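Local coordinates for replication protein B (Plasmid RSF1010, PDB 3H20) that acts as the primase of the plasmid, joining nucleotides into the short primers from which leading-strand DNA replication starts, at residues F22-R27 with A42-N47; L221-S226 with A251-S256; A229-R234 with F244-K249. All blocks are in the same frame, centred on the assembly; numbering follows the deposited sequence.

Interaction 1 (F22-R27 with A42-N47); sequences FDIGVR and AEVLQN
Val-44, on the helix 41-46, sets its two methyls against the side chains of Phe-22 and Ile-24 on the strand 21-28, and this small apolar patch is the whole of the direct contact. The two strand residues alternate with Asp-23, so both point toward the helix while the acid between them points away. The closer approach is that of Ile-24 CD1 to Val-44 CG1, 4.0 Å, with Ile-24 CG1 beside Val-44 CG2 at 4.1 Å; the two branched chains thus meet along two pairs of carbons. Val-44 reaches both neighbours because CG1 is anti to its backbone N (chi1 180°) and CG2 lies beside that nitrogen. Val-44 CG2 also approaches the Phe-22 ring obliquely, 4.4 Å from Phe-22 CD1. A short, apolar valine suits a helix lying this close to a sheet, with Ile-24 CA and Val-44 CA 7.8 Å apart.

Polar bonds stay at the margins. Where the helix ends, the Asn-47 side chain turns back on it, ND2 donating to Glu-43 O at 2.8 Å from above the carbonyl plane. On the other face of the strand, Asp-23 OD2 forms salt bridges with Arg-64 and Arg-141, a role that fits an acid directed away from the apolar layer.

The strand lies inside an antiparallel sheet, between strands 34-40 and 59-65, and the contact is buried in the N-terminal primase domain. Ile-63 of strand 59-65 touches both Phe-22 and Ile-24. Helix 6-17 packs on the Phe-22 ring through Leu-14 and Met-17, whereas helix 48-56 brings Leu-51 against Ile-24, so helix 41-46 shares the covering of this sheet face with one helix before it and one after it in sequence.

Interaction 2 (L221-S226 with A251-S256); sequences LDEYRS and ASRGRS
Glu-223 OE1 is gripped by two nitrogens of Arg-255, NE and NH2, each 2.8 Å away, in a side-on salt bridge where both N-H groups converge on one oxygen. It ties the helix 220-234 to the turn after helix 239-252, which closes in a Schellman motif: Gly-254, with positive phi, is the C' residue, Arg-255 N bonds to Leu-250 O, and Gly-254 N bonds to Ala-251 O at 3.1 Å. Glycine suits this place because a side chain would press against the preceding carbonyl oxygen.

The acid reaches across to the turn with CG anti to its backbone N and the chain extended beyond. A bend at chi2 of Arg-255 brings the NE edge of its guanidinium, with NH2, to Glu-223 OE1, which lies in the guanidinium plane. Carboxylate and guanidinium planes are nevertheless 48° apart, so NH2 meets OE1 nearly along its C-O axis while NE comes from above the carboxylate plane. Two donors, with bonds bent to 142° and 148°, would probably favour the charged carboxylate.

Further salt bridges extend the pairing at this surface: Arg-255 NH1 holds Glu-259 of helix 257-267, and Arg-253 NH1 holds Glu-227, one turn beyond Glu-223. Long, flexible charged chains suit this surface position. With its charged end on Glu-227, Arg-253 offers Glu-223 its aliphatic part, Arg-253 CD lying 4.1 Å from Glu-223 OE2.

Interaction 3 (A229-R234 with F244-K249); sequences AGLVKR and FIAAQK
Leu-231 drives its forked end into the side of helix 239-252, straddling Ile-245 and Ala-246. One branch, CD2, lies 3.7 Å from Ile-245 CG2 and also touches CD1 of that isoleucine. The other, CD1, slips over the backbone to within 3.7 Å of Ala-246 N and 4.0 Å of Ala-246 CB. The small alanine lets the leucine come down to the main chain, and the helices stay close, Leu-231 CA and Ala-246 CA being 8.0 Å apart. In Ile-245, chi1 (-61°, measured to CG1) puts CG1 beside the backbone N and CG2 anti to it, which turns the CG2 methyl toward both leucine branches. Tyr-224 and Met-228 also touch Ala-246, and Cys-242 touches Leu-231.

Beyond this tight wedge the contact thins out. The like-charged Arg-234 NH2 and Lys-249 NZ stay 5.4 Å apart, and Arg-234 is exposed.

Helices 220-234 and 239-252 follow one another in sequence and pack at an incline within the C-terminal helical bundle. Their contact here is one of shape, with branched aliphatic groups and a small residue held by van der Waals packing, so its hold probably comes from burying apolar surface.

How the interactions relate
Interactions 1 and 3 are buried and apolar, whereas interaction 2 is a surface contact made by charge. Interactions 2 and 3 join helix 220-234 to helix 239-252 or to the turn that ends it, with centres about 11 Å apart; interaction 3 is nested inside the loop that interaction 2 closes, and Tyr-224 CD1 packs on Ala-246 CB at 3.9 Å between them. Thus the same pair has aliphatic packing near the connection between the two helices and a salt bridge farther from it. Interaction 1 instead joins a helix to a sheet in the N-terminal domain, its centre about 58 Å from that of interaction 2, on the opposite side of the chain's centre.

Interaction 1 (F22-R27 with A42-N47)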
ATOM      1  N   PHE A  22      10.953  18.781 -10.101  1.00 32.64           N
ATOM      2  CA  PHE A  22      11.364  17.914  -8.994  1.00 32.30           C
ATOM      3  C   PHE A  22      10.676  18.346  -7.690  1.00 32.55           C
ATOM      4  O   PHE A  22      10.392  19.535  -7.497  1.00 31.79           O
ATOM      5  CB  PHE A  22      12.883  18.040  -8.761  1.00 32.47           C
ATOM      6  CG  PHE A  22      13.741  17.621  -9.947  1.00 32.09           C
ATOM      7  CD1 PHE A  22      14.088  18.540 -10.935  1.00 32.50           C
ATOM      8  CD2 PHE A  22      14.207  16.312 -10.050  1.00 32.48           C
ATOM      9  CE1 PHE A  22      14.886  18.161 -12.022  1.00 33.18           C
ATOM     10  CE2 PHE A  22      15.002  15.910 -11.136  1.00 33.70           C
ATOM     11  CZ  PHE A  22      15.345  16.849 -12.124  1.00 33.63           C
ATOM     12  N   ASP A  23      10.436  17.389  -6.796  1.00 31.92           N
ATOM     13  CA  ASP A  23      10.133  17.702  -5.405  1.00 32.56           C
ATOM     14  C   ASP A  23      11.448  17.683  -4.645  1.00 32.41           C
ATOM     15  O   ASP A  23      12.220  16.728  -4.766  1.00 32.42           O
ATOM     16  CB  ASP A  23       9.199  16.661  -4.780  1.00 32.66           C
ATOM     17  CG  ASP A  23       7.831  16.668  -5.392  1.00 33.73           C
ATOM     18  OD1 ASP A  23       7.349  17.767  -5.770  1.00 33.30           O
ATOM     19  OD2 ASP A  23       7.238  15.573  -5.487  1.00 34.04           O
ATOM     20  N   ILE A  24      11.706  18.741  -3.887  1.00 31.72           N
ATOM     21  CA  ILE A  24      12.845  18.776  -2.980  1.00 31.72           C
ATOM     22  C   ILE A  24      12.303  18.687  -1.555  1.00 31.83           C
ATOM     23  O   ILE A  24      11.413  19.447  -1.170  1.00 31.86           O
ATOM     24  CB  ILE A  24      13.705  20.064  -3.142  1.00 31.79           C
ATOM     25  CG1 ILE A  24      14.370  20.134  -4.530  1.00 32.18           C
ATOM     26  CG2 ILE A  24      14.748  20.192  -2.010  1.00 31.77           C
ATOM     27  CD1 ILE A  24      15.408  19.032  -4.832  1.00 32.32           C
ATOM     28  N   GLY A  25      12.823  17.739  -0.784  1.00 31.95           N
ATOM     29  CA  GLY A  25      12.416  17.590   0.616  1.00 31.81           C
ATOM     30  C   GLY A  25      13.538  17.981   1.563  1.00 32.37           C
ATOM     31  O   GLY A  25      14.706  17.640   1.355  1.00 32.11           O
ATOM     32  N   VAL A  26      13.172  18.704   2.611  1.00 32.29           N
ATOM     33  CA  VAL A  26      14.115  19.160   3.618  1.00 32.99           C
ATOM     34  C   VAL A  26      13.589  18.703   4.989  1.00 32.87           C
ATOM     35  O   VAL A  26      12.500  19.108   5.411  1.00 33.01           O
ATOM     36  CB  VAL A  26      14.306  20.695   3.531  1.00 33.14           C
ATOM     37  CG1 VAL A  26      15.101  21.217   4.702  1.00 34.50           C
ATOM     38  CG2 VAL A  26      15.012  21.076   2.218  1.00 33.95           C
ATOM     39  N   ARG A  27      14.347  17.827   5.653  1.00 32.62           N
ATOM     40  CA  ARG A  27      13.947  17.263   6.950  1.00 32.49           C
ATOM     41  C   ARG A  27      14.992  17.456   8.054  1.00 32.50           C
ATOM     42  O   ARG A  27      16.155  17.069   7.903  1.00 31.56           O
ATOM     43  CB  ARG A  27      13.612  15.774   6.829  1.00 32.02           C
ATOM     44  CG  ARG A  27      13.063  15.161   8.116  1.00 33.40           C
ATOM     45  CD  ARG A  27      12.760  13.670   7.983  1.00 33.77           C
ATOM     46  NE  ARG A  27      12.125  13.184   9.206  1.00 37.20           N
ATOM     47  CZ  ARG A  27      10.809  13.176   9.420  1.00 39.13           C
ATOM     48  NH1 ARG A  27      10.325  12.729  10.575  1.00 38.55           N
ATOM     49  NH2 ARG A  27       9.974  13.607   8.476  1.00 40.73           N
ATOM     50  N   ALA A  42      16.101  24.572 -12.899  1.00 29.26           N
ATOM     51  CA  ALA A  42      16.651  25.925 -12.748  1.00 29.39           C
ATOM     52  C   ALA A  42      16.382  26.500 -11.355  1.00 29.39           C
ATOM     53  O   ALA A  42      17.250  27.184 -10.771  1.00 29.26           O
ATOM     54  CB  ALA A  42      16.083  26.859 -13.836  1.00 28.88           C
ATOM     55  N   GLU A  43      15.182  26.235 -10.831  1.00 29.15           N
ATOM     56  CA  GLU A  43      14.794  26.696  -9.497  1.00 30.26           C
ATOM     57  C   GLU A  43      15.528  25.943  -8.370  1.00 29.39           C
ATOM     58  O   GLU A  43      15.836  26.538  -7.337  1.00 29.87           O
ATOM     59  CB  GLU A  43      13.263  26.655  -9.304  1.00 30.37           C
ATOM     60  CG  GLU A  43      12.488  27.618 -10.213  1.00 32.50           C
ATOM     61  CD  GLU A  43      10.971  27.404 -10.196  1.00 32.71           C
ATOM     62  OE1 GLU A  43      10.509  26.274  -9.934  1.00 34.32           O
ATOM     63  OE2 GLU A  43      10.237  28.374 -10.464  1.00 36.94           O
ATOM     64  N   VAL A  44      15.814  24.654  -8.570  1.00 29.09           N
ATOM     65  CA  VAL A  44      16.608  23.870  -7.603  1.00 29.15           C
ATOM     66  C   VAL A  44      17.997  24.516  -7.450  1.00 29.58           C
ATOM     67  O   VAL A  44      18.451  24.784  -6.336  1.00 30.04           O
ATOM     68  CB  VAL A  44      16.760  22.381  -8.018  1.00 29.28           C
ATOM     69  CG1 VAL A  44      17.598  21.608  -6.984  1.00 29.28           C
ATOM     70  CG2 VAL A  44      15.376  21.705  -8.189  1.00 29.25           C
ATOM     71  N   LEU A  45      18.644  24.792  -8.582  1.00 29.40           N
ATOM     72  CA  LEU A  45      19.939  25.471  -8.591  1.00 29.86           C
ATOM     73  C   LEU A  45      19.884  26.881  -7.997  1.00 30.28           C
ATOM     74  O   LEU A  45      20.788  27.285  -7.247  1.00 30.58           O
ATOM     75  CB  LEU A  45      20.530  25.458 -10.020  1.00 29.48           C
ATOM     76  CG  LEU A  45      21.009  24.051 -10.459  1.00 29.21           C
ATOM     77  CD1 LEU A  45      21.265  23.943 -11.965  1.00 31.12           C
ATOM     78  CD2 LEU A  45      22.276  23.638  -9.705  1.00 30.25           C
ATOM     79  N   GLN A  46      18.811  27.619  -8.301  1.00 30.62           N
ATOM     80  CA  GLN A  46      18.591  28.965  -7.756  1.00 31.62           C
ATOM     81  C   GLN A  46      18.496  28.951  -6.230  1.00 31.56           C
ATOM     82  O   GLN A  46      18.821  29.941  -5.563  1.00 30.54           O
ATOM     83  CB  GLN A  46      17.288  29.541  -8.326  1.00 31.83           C
ATOM     84  CG  GLN A  46      17.112  31.033  -8.186  1.00 33.85           C
ATOM     85  CD  GLN A  46      15.739  31.521  -8.654  1.00 34.13           C
ATOM     86  OE1 GLN A  46      14.912  30.739  -9.119  1.00 38.17           O
ATOM     87  NE2 GLN A  46      15.505  32.821  -8.541  1.00 36.16           N
ATOM     88  N   ASN A  47      18.023  27.832  -5.686  1.00 31.43           N
ATOM     89  CA  ASN A  47      17.808  27.702  -4.236  1.00 32.09           C
ATOM     90  C   ASN A  47      18.947  27.002  -3.487  1.00 31.95           C
ATOM     91  O   ASN A  47      18.830  26.696  -2.302  1.00 32.59           O
ATOM     92  CB  ASN A  47      16.469  27.003  -3.968  1.00 32.27           C
ATOM     93  CG  ASN A  47      15.293  27.949  -4.071  1.00 33.15           C
ATOM     94  OD1 ASN A  47      15.046  28.740  -3.164  1.00 34.95           O
ATOM     95  ND2 ASN A  47      14.569  27.888  -5.187  1.00 33.12           N
TER

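Interaction 2 (L221-S226 with A251-S256)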
ATOM      1  N   LEU A 221     -32.066  -8.807   7.616  1.00 43.66           N
ATOM      2  CA  LEU A 221     -32.782  -9.666   6.676  1.00 42.57           C
ATOM      3  C   LEU A 221     -31.820 -10.510   5.832  1.00 41.89           C
ATOM      4  O   LEU A 221     -31.966 -11.732   5.756  1.00 41.60           O
ATOM      5  CB  LEU A 221     -33.696  -8.817   5.780  1.00 42.63           C
ATOM      6  CG  LEU A 221     -34.636  -9.500   4.782  1.00 42.59           C
ATOM      7  CD1 LEU A 221     -35.695 -10.335   5.492  1.00 42.39           C
ATOM      8  CD2 LEU A 221     -35.287  -8.459   3.875  1.00 42.38           C
ATOM      9  N   ASP A 222     -30.835  -9.852   5.219  1.00 41.15           N
ATOM     10  CA  ASP A 222     -29.814 -10.529   4.412  1.00 40.36           C
ATOM     11  C   ASP A 222     -29.042 -11.541   5.254  1.00 39.74           C
ATOM     12  O   ASP A 222     -28.708 -12.632   4.785  1.00 39.50           O
ATOM     13  CB  ASP A 222     -28.833  -9.516   3.807  1.00 40.32           C
ATOM     14  CG  ASP A 222     -29.524  -8.416   3.013  1.00 40.40           C
ATOM     15  OD1 ASP A 222     -30.548  -8.686   2.339  1.00 40.47           O
ATOM     16  OD2 ASP A 222     -29.020  -7.273   3.054  1.00 39.72           O
ATOM     17  N   GLU A 223     -28.774 -11.152   6.498  1.00 39.11           N
ATOM     18  CA  GLU A 223     -28.071 -11.967   7.482  1.00 38.86           C
ATOM     19  C   GLU A 223     -28.872 -13.226   7.829  1.00 38.17           C
ATOM     20  O   GLU A 223     -28.325 -14.332   7.880  1.00 37.87           O
ATOM     21  CB  GLU A 223     -27.852 -11.125   8.742  1.00 38.95           C
ATOM     22  CG  GLU A 223     -26.682 -11.529   9.612  1.00 39.72           C
ATOM     23  CD  GLU A 223     -26.415 -10.523  10.720  1.00 39.60           C
ATOM     24  OE1 GLU A 223     -26.501  -9.304  10.447  1.00 40.77           O
ATOM     25  OE2 GLU A 223     -26.104 -10.953  11.857  1.00 40.34           O
ATOM     26  N   TYR A 224     -30.169 -13.040   8.057  1.00 37.47           N
ATOM     27  CA  TYR A 224     -31.089 -14.141   8.340  1.00 36.92           C
ATOM     28  C   TYR A 224     -31.173 -15.129   7.171  1.00 36.97           C
ATOM     29  O   TYR A 224     -31.027 -16.336   7.364  1.00 36.62           O
ATOM     30  CB  TYR A 224     -32.474 -13.593   8.711  1.00 36.51           C
ATOM     31  CG  TYR A 224     -33.567 -14.636   8.772  1.00 35.95           C
ATOM     32  CD1 TYR A 224     -33.748 -15.430   9.909  1.00 36.28           C
ATOM     33  CD2 TYR A 224     -34.434 -14.818   7.695  1.00 35.75           C
ATOM     34  CE1 TYR A 224     -34.758 -16.392   9.961  1.00 34.80           C
ATOM     35  CE2 TYR A 224     -35.436 -15.770   7.735  1.00 35.71           C
ATOM     36  CZ  TYR A 224     -35.591 -16.552   8.865  1.00 35.52           C
ATOM     37  OH  TYR A 224     -36.589 -17.492   8.886  1.00 35.85           O
ATOM     38  N   ARG A 225     -31.387 -14.604   5.963  1.00 37.27           N
ATOM     39  CA  ARG A 225     -31.497 -15.425   4.756  1.00 37.66           C
ATOM     40  C   ARG A 225     -30.224 -16.228   4.480  1.00 37.84           C
ATOM     41  O   ARG A 225     -30.292 -17.385   4.054  1.00 37.89           O
ATOM     42  CB  ARG A 225     -31.865 -14.556   3.550  1.00 37.82           C
ATOM     43  CG  ARG A 225     -33.238 -13.900   3.659  1.00 38.73           C
ATOM     44  CD  ARG A 225     -33.351 -12.676   2.761  1.00 40.92           C
ATOM     45  NE  ARG A 225     -33.582 -13.033   1.362  1.00 41.96           N
ATOM     46  CZ  ARG A 225     -34.785 -13.171   0.807  1.00 43.23           C
ATOM     47  NH1 ARG A 225     -35.891 -12.985   1.521  1.00 43.72           N
ATOM     48  NH2 ARG A 225     -34.883 -13.501  -0.472  1.00 43.35           N
ATOM     49  N   SER A 226     -29.071 -15.610   4.733  1.00 38.02           N
ATOM     50  CA  SER A 226     -27.772 -16.265   4.571  1.00 38.12           C
ATOM     51  C   SER A 226     -27.642 -17.505   5.463  1.00 38.03           C
ATOM     52  O   SER A 226     -27.276 -18.581   4.985  1.00 37.83           O
ATOM     53  CB  SER A 226     -26.638 -15.279   4.862  1.00 38.30           C
ATOM     54  OG  SER A 226     -25.419 -15.727   4.297  1.00 38.66           O
ATOM     55  N   ALA A 251     -28.780 -12.843  17.099  1.00 34.31           N
ATOM     56  CA  ALA A 251     -28.793 -12.255  18.451  1.00 34.38           C
ATOM     57  C   ALA A 251     -27.403 -12.243  19.098  1.00 34.82           C
ATOM     58  O   ALA A 251     -27.042 -11.284  19.782  1.00 35.04           O
ATOM     59  CB  ALA A 251     -29.782 -12.975  19.348  1.00 34.65           C
ATOM     60  N   SER A 252     -26.632 -13.308  18.872  1.00 34.99           N
ATOM     61  CA  SER A 252     -25.254 -13.394  19.363  1.00 35.45           C
ATOM     62  C   SER A 252     -24.347 -12.341  18.726  1.00 36.18           C
ATOM     63  O   SER A 252     -23.337 -11.940  19.320  1.00 35.77           O
ATOM     64  CB  SER A 252     -24.685 -14.786  19.108  1.00 35.34           C
ATOM     65  OG  SER A 252     -25.217 -15.724  20.029  1.00 35.92           O
ATOM     66  N   ARG A 253     -24.704 -11.910  17.517  1.00 36.65           N
ATOM     67  CA  ARG A 253     -23.934 -10.902  16.782  1.00 38.06           C
ATOM     68  C   ARG A 253     -24.483  -9.482  17.002  1.00 37.81           C
ATOM     69  O   ARG A 253     -24.034  -8.526  16.366  1.00 37.69           O
ATOM     70  CB  ARG A 253     -23.843 -11.273  15.293  1.00 38.03           C
ATOM     71  CG  ARG A 253     -22.984 -12.518  15.049  1.00 39.79           C
ATOM     72  CD  ARG A 253     -23.233 -13.192  13.694  1.00 40.49           C
ATOM     73  NE  ARG A 253     -22.763 -14.583  13.714  1.00 45.59           N
ATOM     74  CZ  ARG A 253     -22.906 -15.469  12.725  1.00 46.52           C
ATOM     75  NH1 ARG A 253     -23.510 -15.137  11.588  1.00 46.44           N
ATOM     76  NH2 ARG A 253     -22.434 -16.702  12.875  1.00 46.96           N
ATOM     77  N   GLY A 254     -25.443  -9.359  17.922  1.00 37.83           N
ATOM     78  CA  GLY A 254     -25.916  -8.057  18.395  1.00 38.17           C
ATOM     79  C   GLY A 254     -27.208  -7.525  17.798  1.00 38.40           C
ATOM     80  O   GLY A 254     -27.619  -6.400  18.107  1.00 38.53           O
ATOM     81  N   ARG A 255     -27.849  -8.315  16.941  1.00 38.71           N
ATOM     82  CA  ARG A 255     -29.099  -7.889  16.313  1.00 38.86           C
ATOM     83  C   ARG A 255     -30.209  -7.803  17.348  1.00 38.97           C
ATOM     84  O   ARG A 255     -30.269  -8.609  18.280  1.00 38.77           O
ATOM     85  CB  ARG A 255     -29.513  -8.825  15.171  1.00 39.00           C
ATOM     86  CG  ARG A 255     -28.593  -8.805  13.951  1.00 39.11           C
ATOM     87  CD  ARG A 255     -28.579  -7.451  13.275  1.00 38.93           C
ATOM     88  NE  ARG A 255     -27.806  -7.466  12.036  1.00 39.47           N
ATOM     89  CZ  ARG A 255     -27.612  -6.408  11.253  1.00 39.17           C
ATOM     90  NH1 ARG A 255     -28.129  -5.224  11.567  1.00 38.83           N
ATOM     91  NH2 ARG A 255     -26.890  -6.533  10.150  1.00 39.42           N
ATOM     92  N   SER A 256     -31.075  -6.812  17.170  1.00 39.11           N
ATOM     93  CA  SER A 256     -32.176  -6.540  18.084  1.00 39.48           C
ATOM     94  C   SER A 256     -33.260  -7.607  18.009  1.00 39.60           C
ATOM     95  O   SER A 256     -33.393  -8.297  17.002  1.00 39.93           O
ATOM     96  CB  SER A 256     -32.772  -5.164  17.765  1.00 39.50           C
ATOM     97  OG  SER A 256     -34.134  -5.078  18.146  1.00 39.81           O
TER

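Interaction 3 (A229-R234 with F244-K249)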
ATOM      1  N   ALA A 229     -30.240 -20.402   4.374  1.00 36.68           N
ATOM      2  CA  ALA A 229     -29.883 -21.120   3.147  1.00 36.95           C
ATOM      3  C   ALA A 229     -29.030 -22.368   3.405  1.00 37.04           C
ATOM      4  O   ALA A 229     -29.128 -23.355   2.673  1.00 37.16           O
ATOM      5  CB  ALA A 229     -29.183 -20.185   2.165  1.00 36.98           C
ATOM      6  N   GLY A 230     -28.199 -22.313   4.443  1.00 36.95           N
ATOM      7  CA  GLY A 230     -27.400 -23.460   4.863  1.00 36.87           C
ATOM      8  C   GLY A 230     -28.099 -24.353   5.878  1.00 36.90           C
ATOM      9  O   GLY A 230     -27.864 -25.562   5.912  1.00 37.04           O
ATOM     10  N   LEU A 231     -28.960 -23.762   6.706  1.00 36.57           N
ATOM     11  CA  LEU A 231     -29.634 -24.510   7.768  1.00 36.52           C
ATOM     12  C   LEU A 231     -30.696 -25.471   7.239  1.00 36.62           C
ATOM     13  O   LEU A 231     -30.821 -26.593   7.736  1.00 36.48           O
ATOM     14  CB  LEU A 231     -30.231 -23.567   8.821  1.00 36.36           C
ATOM     15  CG  LEU A 231     -29.283 -22.974   9.872  1.00 36.24           C
ATOM     16  CD1 LEU A 231     -29.927 -21.788  10.586  1.00 35.30           C
ATOM     17  CD2 LEU A 231     -28.836 -24.025  10.887  1.00 35.81           C
ATOM     18  N   VAL A 232     -31.440 -25.028   6.223  1.00 36.80           N
ATOM     19  CA  VAL A 232     -32.554 -25.805   5.657  1.00 37.20           C
ATOM     20  C   VAL A 232     -32.088 -27.039   4.873  1.00 37.47           C
ATOM     21  O   VAL A 232     -32.872 -27.952   4.615  1.00 37.51           O
ATOM     22  CB  VAL A 232     -33.510 -24.936   4.778  1.00 37.24           C
ATOM     23  CG1 VAL A 232     -34.048 -23.747   5.566  1.00 37.02           C
ATOM     24  CG2 VAL A 232     -32.824 -24.474   3.487  1.00 37.04           C
ATOM     25  N   LYS A 233     -30.810 -27.058   4.505  1.00 37.75           N
ATOM     26  CA  LYS A 233     -30.218 -28.215   3.845  1.00 38.14           C
ATOM     27  C   LYS A 233     -30.016 -29.396   4.802  1.00 38.14           C
ATOM     28  O   LYS A 233     -30.222 -30.550   4.412  1.00 38.43           O
ATOM     29  CB  LYS A 233     -28.910 -27.836   3.138  1.00 38.29           C
ATOM     30  CG  LYS A 233     -29.123 -26.872   1.975  1.00 38.83           C
ATOM     31  CD  LYS A 233     -27.887 -26.713   1.109  1.00 40.02           C
ATOM     32  CE  LYS A 233     -28.229 -25.942  -0.164  1.00 40.34           C
ATOM     33  NZ  LYS A 233     -27.157 -26.016  -1.197  1.00 40.45           N
ATOM     34  N   ARG A 234     -29.626 -29.114   6.045  1.00 37.98           N
ATOM     35  CA  ARG A 234     -29.439 -30.182   7.037  1.00 37.99           C
ATOM     36  C   ARG A 234     -30.615 -30.371   8.007  1.00 37.60           C
ATOM     37  O   ARG A 234     -30.792 -31.461   8.558  1.00 37.82           O
ATOM     38  CB  ARG A 234     -28.090 -30.065   7.774  1.00 37.90           C
ATOM     39  CG  ARG A 234     -27.832 -28.780   8.549  1.00 38.57           C
ATOM     40  CD  ARG A 234     -26.335 -28.642   8.847  1.00 38.69           C
ATOM     41  NE  ARG A 234     -26.034 -27.630   9.862  1.00 40.80           N
ATOM     42  CZ  ARG A 234     -25.915 -26.324   9.623  1.00 41.85           C
ATOM     43  NH1 ARG A 234     -26.081 -25.846   8.392  1.00 42.65           N
ATOM     44  NH2 ARG A 234     -25.636 -25.489  10.618  1.00 41.41           N
ATOM     45  N   PHE A 244     -34.827 -20.914  14.909  1.00 33.04           N
ATOM     46  CA  PHE A 244     -34.216 -20.803  16.228  1.00 33.28           C
ATOM     47  C   PHE A 244     -32.694 -20.608  16.121  1.00 33.01           C
ATOM     48  O   PHE A 244     -32.128 -19.737  16.781  1.00 32.77           O
ATOM     49  CB  PHE A 244     -34.544 -22.038  17.074  1.00 33.91           C
ATOM     50  CG  PHE A 244     -33.937 -22.009  18.447  1.00 35.52           C
ATOM     51  CD1 PHE A 244     -34.612 -21.416  19.506  1.00 37.70           C
ATOM     52  CD2 PHE A 244     -32.683 -22.566  18.681  1.00 38.03           C
ATOM     53  CE1 PHE A 244     -34.049 -21.384  20.782  1.00 39.07           C
ATOM     54  CE2 PHE A 244     -32.110 -22.528  19.949  1.00 38.74           C
ATOM     55  CZ  PHE A 244     -32.799 -21.941  21.000  1.00 38.23           C
ATOM     56  N   ILE A 245     -32.045 -21.431  15.302  1.00 32.53           N
ATOM     57  CA  ILE A 245     -30.589 -21.350  15.140  1.00 32.53           C
ATOM     58  C   ILE A 245     -30.156 -20.047  14.451  1.00 32.62           C
ATOM     59  O   ILE A 245     -29.162 -19.431  14.849  1.00 33.10           O
ATOM     60  CB  ILE A 245     -30.007 -22.595  14.406  1.00 32.38           C
ATOM     61  CG1 ILE A 245     -30.294 -23.875  15.205  1.00 32.02           C
ATOM     62  CG2 ILE A 245     -28.508 -22.431  14.181  1.00 32.46           C
ATOM     63  CD1 ILE A 245     -29.866 -25.163  14.529  1.00 32.09           C
ATOM     64  N   ALA A 246     -30.891 -19.633  13.420  1.00 32.25           N
ATOM     65  CA  ALA A 246     -30.616 -18.358  12.752  1.00 32.64           C
ATOM     66  C   ALA A 246     -30.794 -17.182  13.726  1.00 32.57           C
ATOM     67  O   ALA A 246     -29.929 -16.304  13.817  1.00 32.53           O
ATOM     68  CB  ALA A 246     -31.506 -18.189  11.507  1.00 32.42           C
ATOM     69  N   ALA A 247     -31.893 -17.189  14.477  1.00 32.65           N
ATOM     70  CA  ALA A 247     -32.146 -16.154  15.489  1.00 33.12           C
ATOM     71  C   ALA A 247     -31.042 -16.112  16.544  1.00 33.58           C
ATOM     72  O   ALA A 247     -30.615 -15.034  16.959  1.00 33.89           O
ATOM     73  CB  ALA A 247     -33.512 -16.357  16.150  1.00 32.94           C
ATOM     74  N   GLN A 248     -30.582 -17.285  16.975  1.00 34.05           N
ATOM     75  CA  GLN A 248     -29.494 -17.358  17.956  1.00 34.80           C
ATOM     76  C   GLN A 248     -28.206 -16.725  17.406  1.00 34.96           C
ATOM     77  O   GLN A 248     -27.490 -16.035  18.138  1.00 35.05           O
ATOM     78  CB  GLN A 248     -29.245 -18.804  18.396  1.00 35.14           C
ATOM     79  CG  GLN A 248     -28.167 -18.919  19.470  1.00 36.70           C
ATOM     80  CD  GLN A 248     -27.584 -20.303  19.605  1.00 39.62           C
ATOM     81  OE1 GLN A 248     -27.956 -21.220  18.875  1.00 40.49           O
ATOM     82  NE2 GLN A 248     -26.633 -20.457  20.541  1.00 39.36           N
ATOM     83  N   LYS A 249     -27.926 -16.958  16.123  1.00 34.80           N
ATOM     84  CA  LYS A 249     -26.730 -16.410  15.475  1.00 35.38           C
ATOM     85  C   LYS A 249     -26.804 -14.890  15.339  1.00 34.91           C
ATOM     86  O   LYS A 249     -25.872 -14.189  15.729  1.00 34.37           O
ATOM     87  CB  LYS A 249     -26.486 -17.073  14.119  1.00 35.56           C
ATOM     88  CG  LYS A 249     -25.743 -18.399  14.211  1.00 38.13           C
ATOM     89  CD  LYS A 249     -26.102 -19.316  13.053  1.00 40.35           C
ATOM     90  CE  LYS A 249     -25.069 -20.427  12.856  1.00 42.19           C
ATOM     91  NZ  LYS A 249     -24.931 -21.317  14.048  1.00 43.50           N
TER